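Local coordinates for protein carbonic anhydrase (Geobacillus kaustophilus, PDB 3VNP) that catalyses the reversible hydration of carbon dioxide to hydrogencarbonate, working as a metal-dependent gamma-class homotrimer with magnesium or zinc in its active site, at residues 155-158 against 159-163. Numbering follows the deposited sequence.
Sequences IRRE and YVEKG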
ATOM      1  N   ILE A 155      21.117  -5.138   8.201  1.00 40.86           N
ATOM      2  CA  ILE A 155      19.780  -5.351   7.649  1.00 39.25           C
ATOM      3  C   ILE A 155      19.869  -6.161   6.355  1.00 38.33           C
ATOM      4  O   ILE A 155      19.173  -7.161   6.172  1.00 37.63           O
ATOM      5  CB  ILE A 155      19.087  -3.994   7.343  1.00 38.69           C
ATOM      6  CG1 ILE A 155      18.785  -3.256   8.649  1.00 39.35           C
ATOM      7  CG2 ILE A 155      17.804  -4.219   6.564  1.00 37.92           C
ATOM      8  CD1 ILE A 155      18.304  -1.821   8.454  1.00 38.58           C
ATOM      9  N   ARG A 156      20.737  -5.705   5.461  1.00 36.84           N
ATOM     10  CA  ARG A 156      20.956  -6.345   4.177  1.00 37.37           C
ATOM     11  C   ARG A 156      21.233  -7.841   4.345  1.00 37.82           C
ATOM     12  O   ARG A 156      20.559  -8.684   3.749  1.00 36.73           O
ATOM     13  CB  ARG A 156      22.123  -5.634   3.494  1.00 38.09           C
ATOM     14  CG  ARG A 156      22.580  -6.184   2.166  1.00 37.93           C
ATOM     15  CD  ARG A 156      23.410  -5.115   1.485  1.00 39.59           C
ATOM     16  NE  ARG A 156      24.287  -4.433   2.436  1.00 42.46           N
ATOM     17  CZ  ARG A 156      24.411  -3.112   2.533  1.00 43.16           C
ATOM     18  NH1 ARG A 156      23.715  -2.314   1.739  1.00 43.54           N
ATOM     19  NH2 ARG A 156      25.232  -2.585   3.432  1.00 45.27           N
ATOM     20  N   ARG A 157      22.221  -8.163   5.172  1.00 39.66           N
ATOM     21  CA  ARG A 157      22.599  -9.547   5.436  1.00 41.97           C
ATOM     22  C   ARG A 157      21.460 -10.327   6.091  1.00 40.97           C
ATOM     23  O   ARG A 157      21.205 -11.479   5.741  1.00 40.08           O
ATOM     24  CB  ARG A 157      23.838  -9.578   6.334  1.00 45.49           C
ATOM     25  CG  ARG A 157      24.291 -10.962   6.743  1.00 52.42           C
ATOM     26  CD  ARG A 157      25.428 -10.868   7.747  1.00 58.59           C
ATOM     27  NE  ARG A 157      25.029 -10.127   8.942  1.00 63.03           N
ATOM     28  CZ  ARG A 157      25.821  -9.896   9.984  1.00 65.26           C
ATOM     29  NH1 ARG A 157      27.072 -10.349   9.985  1.00 65.16           N
ATOM     30  NH2 ARG A 157      25.362  -9.208  11.026  1.00 65.71           N
ATOM     31  N   GLU A 158      20.783  -9.694   7.044  1.00 41.22           N
ATOM     32  CA  GLU A 158      19.666 -10.323   7.741  1.00 41.56           C
ATOM     33  C   GLU A 158      18.570 -10.777   6.774  1.00 40.52           C
ATOM     34  O   GLU A 158      18.015 -11.865   6.932  1.00 39.68           O
ATOM     35  CB  GLU A 158      19.063  -9.353   8.761  1.00 45.27           C
ATOM     36  CG  GLU A 158      17.755  -9.841   9.388  1.00 51.96           C
ATOM     37  CD  GLU A 158      16.938  -8.712  10.008  1.00 56.28           C
ATOM     38  OE1 GLU A 158      17.455  -8.032  10.919  1.00 58.75           O
ATOM     39  OE2 GLU A 158      15.775  -8.501   9.583  1.00 58.86           O
ATOM     40  N   TYR A 159      18.250  -9.952   5.778  1.00 38.85           N
ATOM     41  CA  TYR A 159      17.205 -10.332   4.833  1.00 39.46           C
ATOM     42  C   TYR A 159      17.577 -11.469   3.888  1.00 38.94           C
ATOM     43  O   TYR A 159      16.697 -12.108   3.310  1.00 38.88           O
ATOM     44  CB  TYR A 159      16.704  -9.119   4.037  1.00 39.20           C
ATOM     45  CG  TYR A 159      15.494  -8.479   4.683  1.00 39.84           C
ATOM     46  CD1 TYR A 159      15.625  -7.387   5.542  1.00 40.24           C
ATOM     47  CD2 TYR A 159      14.219  -9.023   4.500  1.00 40.29           C
ATOM     48  CE1 TYR A 159      14.517  -6.853   6.209  1.00 42.08           C
ATOM     49  CE2 TYR A 159      13.104  -8.501   5.163  1.00 41.79           C
ATOM     50  CZ  TYR A 159      13.259  -7.418   6.016  1.00 42.43           C
ATOM     51  OH  TYR A 159      12.162  -6.912   6.682  1.00 43.04           O
ATOM     52  N   VAL A 160      18.873 -11.724   3.724  1.00 38.30           N
ATOM     53  CA  VAL A 160      19.306 -12.824   2.873  1.00 37.25           C
ATOM     54  C   VAL A 160      19.033 -14.092   3.677  1.00 37.60           C
ATOM     55  O   VAL A 160      18.599 -15.108   3.133  1.00 36.00           O
ATOM     56  CB  VAL A 160      20.806 -12.743   2.555  1.00 37.31           C
ATOM     57  CG1 VAL A 160      21.212 -13.927   1.703  1.00 36.60           C
ATOM     58  CG2 VAL A 160      21.114 -11.447   1.831  1.00 36.93           C
ATOM     59  N   GLU A 161      19.289 -14.013   4.982  1.00 37.96           N
ATOM     60  CA  GLU A 161      19.049 -15.127   5.890  1.00 38.94           C
ATOM     61  C   GLU A 161      17.553 -15.446   5.907  1.00 38.03           C
ATOM     62  O   GLU A 161      17.162 -16.586   5.658  1.00 37.54           O
ATOM     63  CB  GLU A 161      19.501 -14.778   7.314  1.00 43.52           C
ATOM     64  CG  GLU A 161      20.787 -15.451   7.776  1.00 49.53           C
ATOM     65  CD  GLU A 161      22.041 -14.786   7.224  1.00 54.99           C
ATOM     66  OE1 GLU A 161      22.145 -14.630   5.985  1.00 58.58           O
ATOM     67  OE2 GLU A 161      22.928 -14.423   8.032  1.00 56.97           O
ATOM     68  N   LYS A 162      16.722 -14.440   6.201  1.00 35.96           N
ATOM     69  CA  LYS A 162      15.270 -14.642   6.245  1.00 34.84           C
ATOM     70  C   LYS A 162      14.736 -15.104   4.904  1.00 33.29           C
ATOM     71  O   LYS A 162      13.828 -15.927   4.843  1.00 33.49           O
ATOM     72  CB  LYS A 162      14.524 -13.360   6.636  1.00 35.59           C
ATOM     73  CG  LYS A 162      14.771 -12.855   8.039  1.00 38.26           C
ATOM     74  CD  LYS A 162      13.672 -11.887   8.450  1.00 41.46           C
ATOM     75  CE  LYS A 162      14.049 -11.084   9.690  1.00 44.20           C
ATOM     76  NZ  LYS A 162      14.454 -11.946  10.835  1.00 46.52           N
ATOM     77  N   GLY A 163      15.295 -14.559   3.829  1.00 32.02           N
ATOM     78  CA  GLY A 163      14.851 -14.931   2.499  1.00 31.85           C
ATOM     79  C   GLY A 163      14.954 -16.423   2.238  1.00 33.18           C
ATOM     80  O   GLY A 163      14.016 -17.038   1.726  1.00 32.65           O
TER
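Lys-162 N donates to Glu-158 O at 3.0 Å and Tyr-159 N to Ile-155 O at 3.0 Å, good i to i+4 helix bonds, whereas Val-160 N reaches Arg-156 O weakly at 3.5 Å and also bonds Arg-157 O, which Glu-161 N shares. One turn apart on helix 146-170, Glu-158 and Lys-162 suit a long opposite-charge pair: OE2 is 3.9 Å from NZ, and lies nearer the lysine methylene CE. With CG of Glu-158 anti to the backbone N (chi1 171°) and the chain extended beyond it, the carboxylate is brought across the lysine chain, while OE1 forms a salt bridge with Arg-154. The lysine bends at its last torsion (chi4 -54°), and its NZ is hydrogen-bonded to Tyr-6 OH and Asp-46 O of the second subunit. Ile-155 and Tyr-159 point the same way, the branched methyl CG2 resting 4.0 Å from ring atom CD1. An aromatic with a polar tip fits here: the ring meets Trp-38 at a steep angle, and its OH is hydrogen-bonded to Arg-44 NH2 of the second subunit. Tyr-159 and Lys-162 thus tie this helix to the second subunit close to metal ligand His-82, while Glu-158 pairs within its own helix.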